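Local coordinates for interferon-activable protein 202 (Mus musculus, PDB 4L5R), which binds double-stranded DNA without sequence specificity through its first HIN-200 domain and inhibits activation of the AIM2 inflammasome, probably by sequestering cytoplasmic DNA, at residues P16-V21 against F67-K72; K139-K144 against V154-E159; F174-R179 against N191-K196. One frame throughout, in Å; residues are numbered along the deposited sequence.

Interaction 1. Residues P16-V21 against F67-K72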
loop_
_atom_site.group_PDB
_atom_site.type_symbol
_atom_site.label_atom_id
_atom_site.label_comp_id
_atom_site.label_asym_id
_atom_site.label_seq_id
_atom_site.Cartn_x
_atom_site.Cartn_y
_atom_site.Cartn_z
ATOM N N PRO A 16 -3.165 19.978 -9.688
ATOM C CA PRO A 16 -3.548 18.723 -10.343
ATOM C C PRO A 16 -2.356 17.889 -10.821
ATOM O O PRO A 16 -1.375 18.414 -11.345
ATOM C CB PRO A 16 -4.401 19.179 -11.535
ATOM C CG PRO A 16 -4.189 20.653 -11.655
ATOM C CD PRO A 16 -3.803 21.154 -10.312
ATOM N N MET A 17 -2.455 16.583 -10.616
ATOM C CA MET A 17 -1.500 15.637 -11.167
ATOM C C MET A 17 -2.242 14.508 -11.873
ATOM O O MET A 17 -3.149 13.884 -11.297
ATOM C CB MET A 17 -0.606 15.044 -10.067
ATOM C CG MET A 17 0.466 14.127 -10.633
ATOM S SD MET A 17 1.674 13.534 -9.413
ATOM C CE MET A 17 0.648 12.587 -8.312
ATOM N N THR A 18 -1.843 14.224 -13.108
ATOM C CA THR A 18 -2.448 13.122 -13.849
ATOM C C THR A 18 -1.641 11.833 -13.677
ATOM O O THR A 18 -0.427 11.821 -13.872
ATOM C CB THR A 18 -2.570 13.467 -15.329
ATOM O OG1 THR A 18 -3.464 14.575 -15.470
ATOM C CG2 THR A 18 -3.131 12.294 -16.116
ATOM N N VAL A 19 -2.324 10.754 -13.308
ATOM C CA VAL A 19 -1.676 9.452 -13.134
ATOM C C VAL A 19 -2.407 8.348 -13.902
ATOM O O VAL A 19 -3.594 8.470 -14.233
ATOM C CB VAL A 19 -1.600 9.050 -11.643
ATOM C CG1 VAL A 19 -0.926 10.153 -10.825
ATOM C CG2 VAL A 19 -2.994 8.720 -11.088
ATOM N N MET A 20 -1.705 7.256 -14.170
ATOM C CA MET A 20 -2.353 6.095 -14.746
ATOM C C MET A 20 -2.522 5.063 -13.642
ATOM O O MET A 20 -1.572 4.742 -12.940
ATOM C CB MET A 20 -1.542 5.497 -15.899
ATOM C CG MET A 20 -2.279 4.330 -16.556
ATOM S SD MET A 20 -1.367 3.463 -17.845
ATOM C CE MET A 20 -0.094 2.652 -16.903
ATOM N N VAL A 21 -3.732 4.556 -13.476
ATOM C CA VAL A 21 -3.959 3.551 -12.450
ATOM C C VAL A 21 -3.365 2.202 -12.858
ATOM O O VAL A 21 -3.611 1.707 -13.963
ATOM C CB VAL A 21 -5.451 3.386 -12.157
ATOM C CG1 VAL A 21 -5.657 2.301 -11.092
ATOM C CG2 VAL A 21 -6.047 4.736 -11.720
ATOM N N PHE A 67 -6.543 6.692 -16.994
ATOM C CA PHE A 67 -5.848 7.898 -16.567
ATOM C C PHE A 67 -6.792 8.807 -15.804
ATOM O O PHE A 67 -7.885 9.132 -16.284
ATOM C CB PHE A 67 -5.278 8.659 -17.773
ATOM C CG PHE A 67 -4.054 8.022 -18.371
ATOM C CD1 PHE A 67 -4.168 6.932 -19.221
ATOM C CD2 PHE A 67 -2.787 8.513 -18.085
ATOM C CE1 PHE A 67 -3.042 6.348 -19.781
ATOM C CE2 PHE A 67 -1.652 7.928 -18.640
ATOM C CZ PHE A 67 -1.782 6.841 -19.484
ATOM N N ILE A 68 -6.358 9.240 -14.630
ATOM C CA ILE A 68 -7.156 10.121 -13.795
ATOM C C ILE A 68 -6.320 11.298 -13.326
ATOM O O ILE A 68 -5.091 11.215 -13.232
ATOM C CB ILE A 68 -7.760 9.379 -12.585
ATOM C CG1 ILE A 68 -6.657 8.754 -11.715
ATOM C CG2 ILE A 68 -8.746 8.308 -13.059
ATOM C CD1 ILE A 68 -7.191 8.099 -10.423
ATOM N N THR A 69 -6.993 12.407 -13.054
ATOM C CA THR A 69 -6.321 13.628 -12.637
ATOM C C THR A 69 -6.743 13.945 -11.217
ATOM O O THR A 69 -7.937 14.092 -10.926
ATOM C CB THR A 69 -6.669 14.803 -13.561
ATOM O OG1 THR A 69 -6.177 14.535 -14.880
ATOM C CG2 THR A 69 -6.037 16.087 -13.052
ATOM N N ILE A 70 -5.760 14.048 -10.330
ATOM C CA ILE A 70 -6.032 14.195 -8.911
ATOM C C ILE A 70 -5.506 15.522 -8.393
ATOM O O ILE A 70 -4.402 15.945 -8.752
ATOM C CB ILE A 70 -5.363 13.059 -8.107
ATOM C CG1 ILE A 70 -5.828 11.693 -8.620
ATOM C CG2 ILE A 70 -5.685 13.205 -6.632
ATOM C CD1 ILE A 70 -5.029 10.520 -8.054
ATOM N N SER A 71 -6.297 16.174 -7.545
ATOM C CA SER A 71 -5.873 17.410 -6.908
ATOM C C SER A 71 -6.429 17.485 -5.492
ATOM O O SER A 71 -7.434 16.834 -5.173
ATOM C CB SER A 71 -6.344 18.623 -7.726
ATOM O OG SER A 71 -7.741 18.574 -7.927
ATOM N N LYS A 72 -5.784 18.299 -4.658
ATOM C CA LYS A 72 -6.123 18.405 -3.248
ATOM C C LYS A 72 -6.016 17.024 -2.581
ATOM O O LYS A 72 -6.872 16.608 -1.799
ATOM C CB LYS A 72 -7.502 19.043 -3.061
ATOM C CG LYS A 72 -7.575 20.483 -3.582
ATOM C CD LYS A 72 -8.985 21.057 -3.473
ATOM C CE LYS A 72 -9.353 21.364 -2.027
ATOM N NZ LYS A 72 -10.823 21.233 -1.779
#
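Met20 and Phe67 meet at one end of an antiparallel strand pair in the N-terminal OB-type barrel of this HIN domain. The segments are 16-21 and 67-72. Met17 pairs with Ile70 and Val19 with Ile68, both as hydrogen-bonded pairs with two backbone bonds each. Thr18 with Thr69 and Met20 with Phe67 are non-hydrogen-bonded pairs, so their side chains lie close. Met20 runs beneath the phenyl ring with CG anti to the backbone N (chi1 -176°). Its CB sits over one face, displaced toward the rim, 3.9 Å from the ring centroid of Phe67. With chi1 and chi2 both extended, Met20 SD also reaches the ring, obliquely, 4.4 Å from the Phe67 centroid, a Met-aromatic contact. Thr18 CG2 touches the edge of the ring, and Phe97 adds an edge-to-face ring contact from outside the two segments. On the other face of the sheet, Val19 CG2 packs on Ile68 CG1 at 3.7 Å. Both branches stand between their own backbone N and carbonyl carbon. Val21 CG2 reaches Ile68 CD1 at 3.8 Å, and Val88 also touches Ile68. Back on the face of Met20 and Phe67, the threonines turn their hydroxyls toward each other, each with OG1 beside its own backbone N (chi1 -64°). Thr18 OG1 and Thr69 OG1 share a hydrogen bond of 2.8 Å, and Thr69 OG1 has a second, weak one, with Gln95 OE1 as acceptor.

Interaction 2. Residues K139-K144 against V154-E159. Unlike the reference sequence in segment 154-159: Glu159 (reference Lys). With nucleotides of chain C.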
loop_
_atom_site.group_PDB
_atom_site.type_symbol
_atom_site.label_atom_id
_atom_site.label_comp_id
_atom_site.label_asym_id
_atom_site.label_seq_id
_atom_site.Cartn_x
_atom_site.Cartn_y
_atom_site.Cartn_z
ATOM N N LYS A 139 -4.188 -13.388 19.514
ATOM C CA LYS A 139 -4.213 -11.938 19.312
ATOM C C LYS A 139 -3.444 -11.481 18.071
ATOM O O LYS A 139 -3.401 -10.287 17.756
ATOM C CB LYS A 139 -3.686 -11.217 20.559
ATOM C CG LYS A 139 -4.458 -11.552 21.848
ATOM C CD LYS A 139 -5.959 -11.340 21.659
ATOM C CE LYS A 139 -6.744 -11.620 22.942
ATOM N NZ LYS A 139 -6.558 -10.538 23.948
ATOM N N SER A 140 -2.857 -12.428 17.352
ATOM C CA SER A 140 -2.074 -12.087 16.174
ATOM C C SER A 140 -2.004 -13.238 15.191
ATOM O O SER A 140 -2.392 -14.375 15.508
ATOM C CB SER A 140 -0.651 -11.712 16.588
ATOM O OG SER A 140 -0.005 -12.802 17.213
ATOM N N ILE A 141 -1.516 -12.934 13.992
ATOM C CA ILE A 141 -1.135 -13.953 13.053
ATOM C C ILE A 141 0.290 -13.585 12.697
ATOM O O ILE A 141 0.571 -12.428 12.384
ATOM C CB ILE A 141 -1.982 -13.918 11.792
ATOM C CG1 ILE A 141 -3.462 -14.042 12.142
ATOM C CG2 ILE A 141 -1.566 -15.033 10.850
ATOM C CD1 ILE A 141 -4.354 -14.031 10.924
ATOM N N THR A 142 1.201 -14.541 12.793
ATOM C CA THR A 142 2.586 -14.254 12.414
ATOM C C THR A 142 3.014 -15.139 11.261
ATOM O O THR A 142 2.459 -16.216 11.048
ATOM C CB THR A 142 3.543 -14.430 13.582
ATOM O OG1 THR A 142 3.448 -15.772 14.066
ATOM C CG2 THR A 142 3.193 -13.449 14.697
ATOM N N PHE A 143 4.005 -14.673 10.506
ATOM C CA PHE A 143 4.468 -15.389 9.329
ATOM C C PHE A 143 5.981 -15.327 9.351
ATOM O O PHE A 143 6.556 -14.373 9.866
ATOM C CB PHE A 143 4.030 -14.693 8.037
ATOM C CG PHE A 143 2.544 -14.618 7.832
ATOM C CD1 PHE A 143 1.810 -13.581 8.379
ATOM C CD2 PHE A 143 1.889 -15.566 7.065
ATOM C CE1 PHE A 143 0.448 -13.488 8.174
ATOM C CE2 PHE A 143 0.508 -15.482 6.857
ATOM C CZ PHE A 143 -0.207 -14.444 7.412
ATOM N N LYS A 144 6.617 -16.348 8.799
ATOM C CA LYS A 144 8.012 -16.224 8.404
ATOM C C LYS A 144 7.982 -16.179 6.889
ATOM O O LYS A 144 7.596 -17.163 6.239
ATOM C CB LYS A 144 8.808 -17.438 8.890
ATOM C CG LYS A 144 10.267 -17.420 8.482
ATOM C CD LYS A 144 10.971 -18.675 9.012
ATOM C CE LYS A 144 12.420 -18.729 8.581
ATOM N NZ LYS A 144 13.085 -19.990 9.075
ATOM N N VAL A 154 6.819 -11.553 9.963
ATOM C CA VAL A 154 5.709 -10.626 9.775
ATOM C C VAL A 154 4.747 -10.792 10.942
ATOM O O VAL A 154 4.333 -11.912 11.259
ATOM C CB VAL A 154 4.967 -10.895 8.455
ATOM C CG1 VAL A 154 3.773 -9.946 8.299
ATOM C CG2 VAL A 154 5.944 -10.736 7.258
ATOM N N VAL A 155 4.423 -9.676 11.586
ATOM C CA VAL A 155 3.479 -9.639 12.695
ATOM C C VAL A 155 2.217 -8.873 12.321
ATOM O O VAL A 155 2.258 -7.658 12.095
ATOM C CB VAL A 155 4.126 -9.027 13.967
ATOM C CG1 VAL A 155 3.096 -8.898 15.098
ATOM C CG2 VAL A 155 5.326 -9.895 14.433
ATOM N N TRP A 156 1.101 -9.597 12.254
ATOM C CA TRP A 156 -0.220 -9.017 12.018
ATOM C C TRP A 156 -0.956 -8.956 13.355
ATOM O O TRP A 156 -1.302 -9.993 13.951
ATOM C CB TRP A 156 -0.976 -9.858 10.980
ATOM C CG TRP A 156 -2.421 -9.484 10.770
ATOM C CD1 TRP A 156 -3.514 -10.064 11.363
ATOM C CD2 TRP A 156 -2.935 -8.468 9.891
ATOM N NE1 TRP A 156 -4.666 -9.474 10.906
ATOM C CE2 TRP A 156 -4.339 -8.485 10.010
ATOM C CE3 TRP A 156 -2.345 -7.546 9.022
ATOM C CZ2 TRP A 156 -5.158 -7.624 9.287
ATOM C CZ3 TRP A 156 -3.170 -6.670 8.307
ATOM C CH2 TRP A 156 -4.558 -6.722 8.445
ATOM N N ASP A 157 -1.161 -7.725 13.822
ATOM C CA ASP A 157 -1.554 -7.414 15.192
ATOM C C ASP A 157 -3.016 -7.017 15.285
ATOM O O ASP A 157 -3.548 -6.849 16.382
ATOM C CB ASP A 157 -0.719 -6.227 15.681
ATOM C CG ASP A 157 -0.036 -6.493 16.997
ATOM O OD1 ASP A 157 0.153 -7.678 17.331
ATOM O OD2 ASP A 157 0.320 -5.516 17.691
ATOM N N LYS A 158 -3.656 -6.817 14.134
ATOM C CA LYS A 158 -5.055 -6.424 14.119
ATOM C C LYS A 158 -5.901 -7.572 14.664
ATOM O O LYS A 158 -5.707 -8.732 14.290
ATOM C CB LYS A 158 -5.498 -6.038 12.705
ATOM C CG LYS A 158 -4.848 -4.754 12.166
ATOM C CD LYS A 158 -5.392 -4.390 10.776
ATOM C CE LYS A 158 -4.987 -2.985 10.356
ATOM N NZ LYS A 158 -5.587 -2.553 9.024
ATOM N N GLU A 159 -6.817 -7.251 15.572
ATOM C CA GLU A 159 -7.742 -8.249 16.093
ATOM C C GLU A 159 -8.750 -8.548 14.996
ATOM O O GLU A 159 -9.828 -7.953 14.943
ATOM C CB GLU A 159 -8.445 -7.748 17.356
ATOM P P DT C 8 -0.612 -13.688 20.832
ATOM O OP1 DT C 8 -1.968 -14.279 20.885
ATOM O OP2 DT C 8 -0.263 -12.759 19.719
ATOM O "O5'" DT C 8 -0.343 -12.944 22.213
ATOM C "C5'" DT C 8 -0.615 -13.612 23.430
ATOM C "C4'" DT C 8 -0.413 -12.650 24.582
ATOM O "O4'" DT C 8 0.999 -12.400 24.742
ATOM C "C3'" DT C 8 -1.087 -11.287 24.422
ATOM O "O3'" DT C 8 -2.000 -11.141 25.502
ATOM C "C2'" DT C 8 0.051 -10.259 24.461
ATOM C "C1'" DT C 8 1.182 -11.049 25.113
ATOM N N1 DT C 8 2.570 -10.732 24.691
ATOM C C2 DT C 8 3.485 -10.461 25.678
ATOM O O2 DT C 8 3.193 -10.438 26.855
ATOM N N3 DT C 8 4.754 -10.203 25.233
ATOM C C4 DT C 8 5.196 -10.205 23.927
ATOM O O4 DT C 8 6.367 -9.961 23.644
ATOM C C5 DT C 8 4.186 -10.508 22.939
ATOM C C7 DT C 8 4.547 -10.534 21.481
ATOM C C6 DT C 8 2.935 -10.761 23.360
ATOM P P DG C 7 4.985 -15.761 17.441
ATOM O OP1 DG C 7 4.144 -16.394 16.403
ATOM O OP2 DG C 7 5.778 -14.544 17.114
ATOM O "O5'" DG C 7 4.046 -15.461 18.689
ATOM C "C5'" DG C 7 3.341 -16.554 19.322
ATOM C "C4'" DG C 7 2.513 -16.035 20.478
ATOM O "O4'" DG C 7 3.388 -15.754 21.594
ATOM C "C3'" DG C 7 1.728 -14.743 20.223
ATOM O "O3'" DG C 7 0.450 -14.891 20.844
ATOM C "C2'" DG C 7 2.581 -13.651 20.869
ATOM C "C1'" DG C 7 3.228 -14.409 22.017
ATOM N N9 DG C 7 4.578 -14.003 22.389
ATOM C C8 DG C 7 5.658 -13.836 21.553
ATOM N N7 DG C 7 6.747 -13.500 22.185
ATOM C C5 DG C 7 6.372 -13.456 23.520
ATOM C C6 DG C 7 7.130 -13.152 24.675
ATOM O O6 DG C 7 8.336 -12.851 24.747
ATOM N N1 DG C 7 6.345 -13.222 25.828
ATOM C C2 DG C 7 5.004 -13.550 25.845
ATOM N N2 DG C 7 4.385 -13.583 27.028
ATOM N N3 DG C 7 4.291 -13.838 24.772
ATOM C C4 DG C 7 5.039 -13.769 23.655
ATOM P P DT C 9 -2.976 -9.866 25.580
ATOM O OP1 DT C 9 -4.217 -10.289 26.262
ATOM O OP2 DT C 9 -3.046 -9.249 24.234
ATOM O "O5'" DT C 9 -2.189 -8.860 26.531
ATOM C "C5'" DT C 9 -1.693 -9.349 27.762
ATOM C "C4'" DT C 9 -0.713 -8.360 28.359
ATOM O "O4'" DT C 9 0.550 -8.422 27.663
ATOM C "C3'" DT C 9 -1.162 -6.907 28.307
ATOM O "O3'" DT C 9 -1.494 -6.539 29.640
ATOM C "C2'" DT C 9 0.032 -6.134 27.730
ATOM C "C1'" DT C 9 1.165 -7.159 27.756
ATOM N N1 DT C 9 2.143 -7.092 26.628
ATOM C C2 DT C 9 3.476 -6.940 26.929
ATOM O O2 DT C 9 3.892 -6.846 28.067
ATOM N N3 DT C 9 4.304 -6.900 25.840
ATOM C C4 DT C 9 3.952 -6.999 24.512
ATOM O O4 DT C 9 4.785 -6.951 23.615
ATOM C C5 DT C 9 2.541 -7.158 24.261
ATOM C C7 DT C 9 2.034 -7.275 22.854
ATOM C C6 DT C 9 1.715 -7.203 25.319
#
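A beta hairpin of the C-terminal OB-type barrel grips the DNA backbone here; segment 139-144 supplies the bonds to the phosphates and segment 154-159 runs beside it. Ile141 pairs with Trp156 and Phe143 with Val154, both as antiparallel hydrogen-bonded pairs. The straightest of the four backbone bonds runs from Val154 N to Phe143 O, 2.8 Å at 172°. Ile141 and Trp156 lie side by side and point the same way. Ile141 CG1 meets Trp156 CD1 at 4.1 Å. Phe143 CB and Val154 CB touch at 3.9 Å, and the two side chains cross at a slant. Thr142 projects from the other face, toward the DNA. Its OG1 lies between the backbone N and the carbonyl carbon (chi1 59°) and donates to OP1 of DG7 of chain C at 2.5 Å. Two donors hold the next phosphate, that of DT8 of chain C. Lys139 N reaches its OP1 at 2.8 Å, and Ser140 OG reaches its OP2 at 2.5 Å. Lys139 NZ adds a weak bond to OP1 of DT9 of chain C. The bonds made here all go to phosphate oxygens, consistent with non-specific DNA binding. Trp156 NE1 bonds to Gln160 O, outside the hairpin. Strand 124-136 borders the hairpin on the side of strand 141-146. Strand 186-188 runs parallel to strand 151-156, and Ile195 of strand 194-197 packs on both Phe143 and Trp156.

Interaction 3. Residues F174-R179 against N191-K196. With nucleotides of chain B.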
loop_
_atom_site.group_PDB
_atom_site.type_symbol
_atom_site.label_atom_id
_atom_site.label_comp_id
_atom_site.label_asym_id
_atom_site.label_seq_id
_atom_site.Cartn_x
_atom_site.Cartn_y
_atom_site.Cartn_z
ATOM N N PHE A 174 0.575 -5.016 2.139
ATOM C CA PHE A 174 0.414 -3.596 1.872
ATOM C C PHE A 174 0.627 -2.800 3.155
ATOM O O PHE A 174 -0.027 -3.051 4.181
ATOM C CB PHE A 174 -0.999 -3.255 1.318
ATOM C CG PHE A 174 -1.373 -4.005 0.063
ATOM C CD1 PHE A 174 -1.624 -5.373 0.103
ATOM C CD2 PHE A 174 -1.479 -3.344 -1.146
ATOM C CE1 PHE A 174 -1.982 -6.066 -1.045
ATOM C CE2 PHE A 174 -1.832 -4.025 -2.304
ATOM C CZ PHE A 174 -2.091 -5.384 -2.254
ATOM N N SER A 175 1.528 -1.819 3.075
ATOM C CA SER A 175 1.725 -0.824 4.134
ATOM C C SER A 175 2.040 -1.465 5.490
ATOM O O SER A 175 1.402 -1.165 6.503
ATOM C CB SER A 175 0.504 0.100 4.242
ATOM O OG SER A 175 0.734 1.176 5.141
ATOM N N PHE A 176 3.018 -2.356 5.504
ATOM C CA PHE A 176 3.552 -2.857 6.764
ATOM C C PHE A 176 4.681 -1.955 7.247
ATOM O O PHE A 176 5.282 -1.247 6.454
ATOM C CB PHE A 176 4.012 -4.307 6.611
ATOM C CG PHE A 176 2.911 -5.299 6.878
ATOM C CD1 PHE A 176 1.849 -5.421 5.996
ATOM C CD2 PHE A 176 2.925 -6.075 8.023
ATOM C CE1 PHE A 176 0.812 -6.311 6.237
ATOM C CE2 PHE A 176 1.892 -6.977 8.274
ATOM C CZ PHE A 176 0.843 -7.097 7.378
ATOM N N HIS A 177 4.964 -1.974 8.545
ATOM C CA HIS A 177 5.966 -1.079 9.100
ATOM C C HIS A 177 7.244 -1.834 9.463
ATOM O O HIS A 177 7.204 -2.806 10.216
ATOM C CB HIS A 177 5.403 -0.368 10.332
ATOM C CG HIS A 177 4.177 0.448 10.047
ATOM N ND1 HIS A 177 3.995 1.712 10.561
ATOM C CD2 HIS A 177 3.070 0.177 9.317
ATOM C CE1 HIS A 177 2.834 2.194 10.147
ATOM N NE2 HIS A 177 2.253 1.282 9.389
ATOM N N LEU A 178 8.379 -1.399 8.927
ATOM C CA LEU A 178 9.651 -1.992 9.342
ATOM C C LEU A 178 9.965 -1.593 10.784
ATOM O O LEU A 178 9.983 -0.407 11.111
ATOM C CB LEU A 178 10.793 -1.531 8.428
ATOM C CG LEU A 178 12.169 -2.088 8.823
ATOM C CD1 LEU A 178 12.215 -3.599 8.732
ATOM C CD2 LEU A 178 13.275 -1.453 7.954
ATOM N N ARG A 179 10.211 -2.588 11.641
ATOM C CA ARG A 179 10.674 -2.341 13.004
ATOM C C ARG A 179 12.062 -2.970 13.197
ATOM O O ARG A 179 12.383 -3.988 12.594
ATOM C CB ARG A 179 9.673 -2.880 14.046
ATOM C CG ARG A 179 8.379 -2.039 14.136
ATOM C CD ARG A 179 7.478 -2.480 15.298
ATOM N NE ARG A 179 6.211 -1.749 15.287
ATOM C CZ ARG A 179 5.252 -1.891 16.195
ATOM N NH1 ARG A 179 5.414 -2.734 17.206
ATOM N NH2 ARG A 179 4.133 -1.184 16.097
ATOM N N ASN A 191 -2.192 0.813 11.225
ATOM C CA ASN A 191 -3.634 0.994 11.068
ATOM C C ASN A 191 -4.126 0.684 9.658
ATOM O O ASN A 191 -5.227 0.154 9.503
ATOM C CB ASN A 191 -4.124 2.347 11.579
ATOM C CG ASN A 191 -3.586 3.497 10.774
ATOM O OD1 ASN A 191 -2.553 3.373 10.115
ATOM N ND2 ASN A 191 -4.284 4.630 10.820
ATOM N N HIS A 192 -3.286 0.938 8.646
ATOM C CA HIS A 192 -3.665 0.719 7.248
ATOM C C HIS A 192 -3.238 -0.616 6.633
ATOM O O HIS A 192 -3.510 -0.864 5.460
ATOM C CB HIS A 192 -3.119 1.852 6.349
ATOM C CG HIS A 192 -3.532 3.227 6.771
ATOM N ND1 HIS A 192 -2.672 4.302 6.728
ATOM C CD2 HIS A 192 -4.718 3.712 7.221
ATOM C CE1 HIS A 192 -3.301 5.388 7.140
ATOM N NE2 HIS A 192 -4.545 5.057 7.446
ATOM N N SER A 193 -2.558 -1.478 7.385
ATOM C CA SER A 193 -2.032 -2.689 6.770
ATOM C C SER A 193 -3.110 -3.611 6.216
ATOM O O SER A 193 -4.220 -3.707 6.757
ATOM C CB SER A 193 -1.125 -3.466 7.741
ATOM O OG SER A 193 -0.134 -2.611 8.283
ATOM N N PHE A 194 -2.765 -4.283 5.128
ATOM C CA PHE A 194 -3.659 -5.206 4.451
ATOM C C PHE A 194 -2.825 -6.378 3.955
ATOM O O PHE A 194 -1.726 -6.201 3.398
ATOM C CB PHE A 194 -4.337 -4.493 3.276
ATOM C CG PHE A 194 -5.384 -5.316 2.567
ATOM C CD1 PHE A 194 -6.690 -5.409 3.078
ATOM C CD2 PHE A 194 -5.093 -5.945 1.360
ATOM C CE1 PHE A 194 -7.659 -6.144 2.402
ATOM C CE2 PHE A 194 -6.061 -6.675 0.684
ATOM C CZ PHE A 194 -7.353 -6.773 1.212
ATOM N N ILE A 195 -3.341 -7.583 4.165
ATOM C CA ILE A 195 -2.622 -8.770 3.775
ATOM C C ILE A 195 -3.522 -9.739 3.024
ATOM O O ILE A 195 -4.671 -9.986 3.426
ATOM C CB ILE A 195 -2.005 -9.430 5.024
ATOM C CG1 ILE A 195 -1.258 -10.700 4.659
ATOM C CG2 ILE A 195 -3.087 -9.712 6.065
ATOM C CD1 ILE A 195 -0.577 -11.326 5.853
ATOM N N LYS A 196 -3.019 -10.286 1.924
ATOM C CA LYS A 196 -3.789 -11.291 1.192
ATOM C C LYS A 196 -2.933 -12.279 0.414
ATOM O O LYS A 196 -1.771 -12.007 0.094
ATOM C CB LYS A 196 -4.824 -10.636 0.267
ATOM C CG LYS A 196 -4.252 -9.922 -0.932
ATOM C CD LYS A 196 -5.377 -9.505 -1.882
ATOM C CE LYS A 196 -4.882 -8.547 -2.963
ATOM N NZ LYS A 196 -5.990 -8.071 -3.851
ATOM P P DG B 7 6.024 1.805 13.658
ATOM O OP1 DG B 7 5.984 2.613 12.421
ATOM O OP2 DG B 7 5.520 0.409 13.660
ATOM O "O5'" DG B 7 7.524 1.724 14.214
ATOM C "C5'" DG B 7 8.344 2.892 14.149
ATOM C "C4'" DG B 7 9.234 2.975 15.377
ATOM O "O4'" DG B 7 8.461 3.381 16.536
ATOM C "C3'" DG B 7 9.944 1.677 15.746
ATOM O "O3'" DG B 7 11.293 2.005 16.001
ATOM C "C2'" DG B 7 9.234 1.188 17.006
ATOM C "C1'" DG B 7 8.765 2.503 17.610
ATOM N N9 DG B 7 7.577 2.366 18.448
ATOM C C8 DG B 7 6.313 1.982 18.065
ATOM N N7 DG B 7 5.462 1.959 19.058
ATOM C C5 DG B 7 6.205 2.353 20.166
ATOM C C6 DG B 7 5.830 2.525 21.526
ATOM O O6 DG B 7 4.718 2.356 22.053
ATOM N N1 DG B 7 6.908 2.938 22.309
ATOM C C2 DG B 7 8.183 3.156 21.835
ATOM N N2 DG B 7 9.107 3.546 22.720
ATOM N N3 DG B 7 8.541 3.008 20.570
ATOM C C4 DG B 7 7.509 2.603 19.799
ATOM P P DG B 6 0.241 3.812 12.412
ATOM O OP1 DG B 6 0.731 4.138 11.049
ATOM O OP2 DG B 6 -0.651 2.651 12.627
ATOM O "O5'" DG B 6 1.514 3.634 13.368
ATOM C "C5'" DG B 6 2.585 4.574 13.280
ATOM C "C4'" DG B 6 3.558 4.341 14.417
ATOM O "O4'" DG B 6 3.017 4.913 15.643
ATOM C "C3'" DG B 6 3.845 2.862 14.699
ATOM O "O3'" DG B 6 5.249 2.623 14.805
ATOM C "C2'" DG B 6 3.206 2.651 16.064
ATOM C "C1'" DG B 6 3.488 4.037 16.634
ATOM N N9 DG B 6 2.924 4.235 17.967
ATOM C C8 DG B 6 1.703 3.845 18.466
ATOM N N7 DG B 6 1.546 4.139 19.731
ATOM C C5 DG B 6 2.742 4.747 20.089
ATOM C C6 DG B 6 3.170 5.284 21.323
ATOM O O6 DG B 6 2.545 5.330 22.390
ATOM N N1 DG B 6 4.463 5.804 21.238
ATOM C C2 DG B 6 5.237 5.805 20.098
ATOM N N2 DG B 6 6.461 6.348 20.181
ATOM N N3 DG B 6 4.842 5.314 18.935
ATOM C C4 DG B 6 3.595 4.808 19.012
ATOM P P DT B 5 -5.755 5.064 14.346
ATOM O OP1 DT B 5 -6.206 5.060 12.929
ATOM O OP2 DT B 5 -6.095 3.922 15.230
ATOM O "O5'" DT B 5 -4.162 5.224 14.415
ATOM C "C5'" DT B 5 -3.535 6.365 13.853
ATOM C "C4'" DT B 5 -2.069 6.384 14.234
ATOM O "O4'" DT B 5 -1.908 6.825 15.603
ATOM C "C3'" DT B 5 -1.357 5.034 14.125
ATOM O "O3'" DT B 5 -0.482 5.122 12.993
ATOM C "C2'" DT B 5 -0.610 4.881 15.452
ATOM C "C1'" DT B 5 -0.674 6.294 16.029
ATOM N N1 DT B 5 -0.580 6.385 17.516
ATOM C C2 DT B 5 0.403 7.186 18.045
ATOM O O2 DT B 5 1.198 7.822 17.367
ATOM N N3 DT B 5 0.419 7.215 19.413
ATOM C C4 DT B 5 -0.401 6.554 20.303
ATOM O O4 DT B 5 -0.258 6.668 21.522
ATOM C C5 DT B 5 -1.411 5.730 19.679
ATOM C C7 DT B 5 -2.376 4.954 20.524
ATOM C C6 DT B 5 -1.452 5.686 18.335
HETATM O O HOH W 1 -0.203 1.519 8.083
#
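Phe174 and Phe194 form an antiparallel hydrogen-bonded pair, and their side chains run side by side, pointing the same way. The edge of Phe194 turns to the face of Phe174 in an offset edge-to-face pair, with planes at 72°. Ser193 OG donates to Ser175 O at 2.8 Å from above the carbonyl plane, and Gly190 N bonds to the same hydroxyl. Ser193 CB rests over one face of the Phe176 ring, 4.1 Å from its centroid. One water joins Ser175 OG, His177 NE2 and His192 N.

His177 ND1 donates to OP1 of DG7 of chain B at 2.9 Å, with the oxygen in the ring plane. Arg179 extends from CG to NE, and NE gives OP2 of DG7 of chain B a bond of 2.8 Å, with a weak second one from NH2. A leucine in place of Arg179 would probably leave this OP2 without its charged mate. Asn191 N holds OP2 of DG6 of chain B at 2.8 Å, and Asn191 ND2 holds OP1 of DT5 of chain B at 2.9 Å.

Behind them, Lys52 bonds to Ser175 OG and His192 ND1. Ser175 and Phe176 both face Ile125, a G1 beta bulge at a corner in this OB-type barrel, beside its phosphate-binding surface.

From the N terminus, interaction 1 closes first. It joins the start of strand 17-30 to strand 67-76 across 45 residues, within the N-terminal barrel. The chain then passes helices 101-108 and 113-116 and enters the second barrel. There interaction 2 closes the short hairpin of strands 141-146 and 151-156. Interaction 3 closes the loop that holds strand 186-188 and ties the corner between strands 171-174 and 176-179 to the start of strand 194-197. The three are in series: none nests or crosses. Interactions 2 and 3 reach one sheet and touch, where Lys158 NZ probably bonds to Asn191 O and Ser193 O. They hold different DNA strands, chains C and B. Interaction 1 lies about 34 Å from interaction 2, centre to centre.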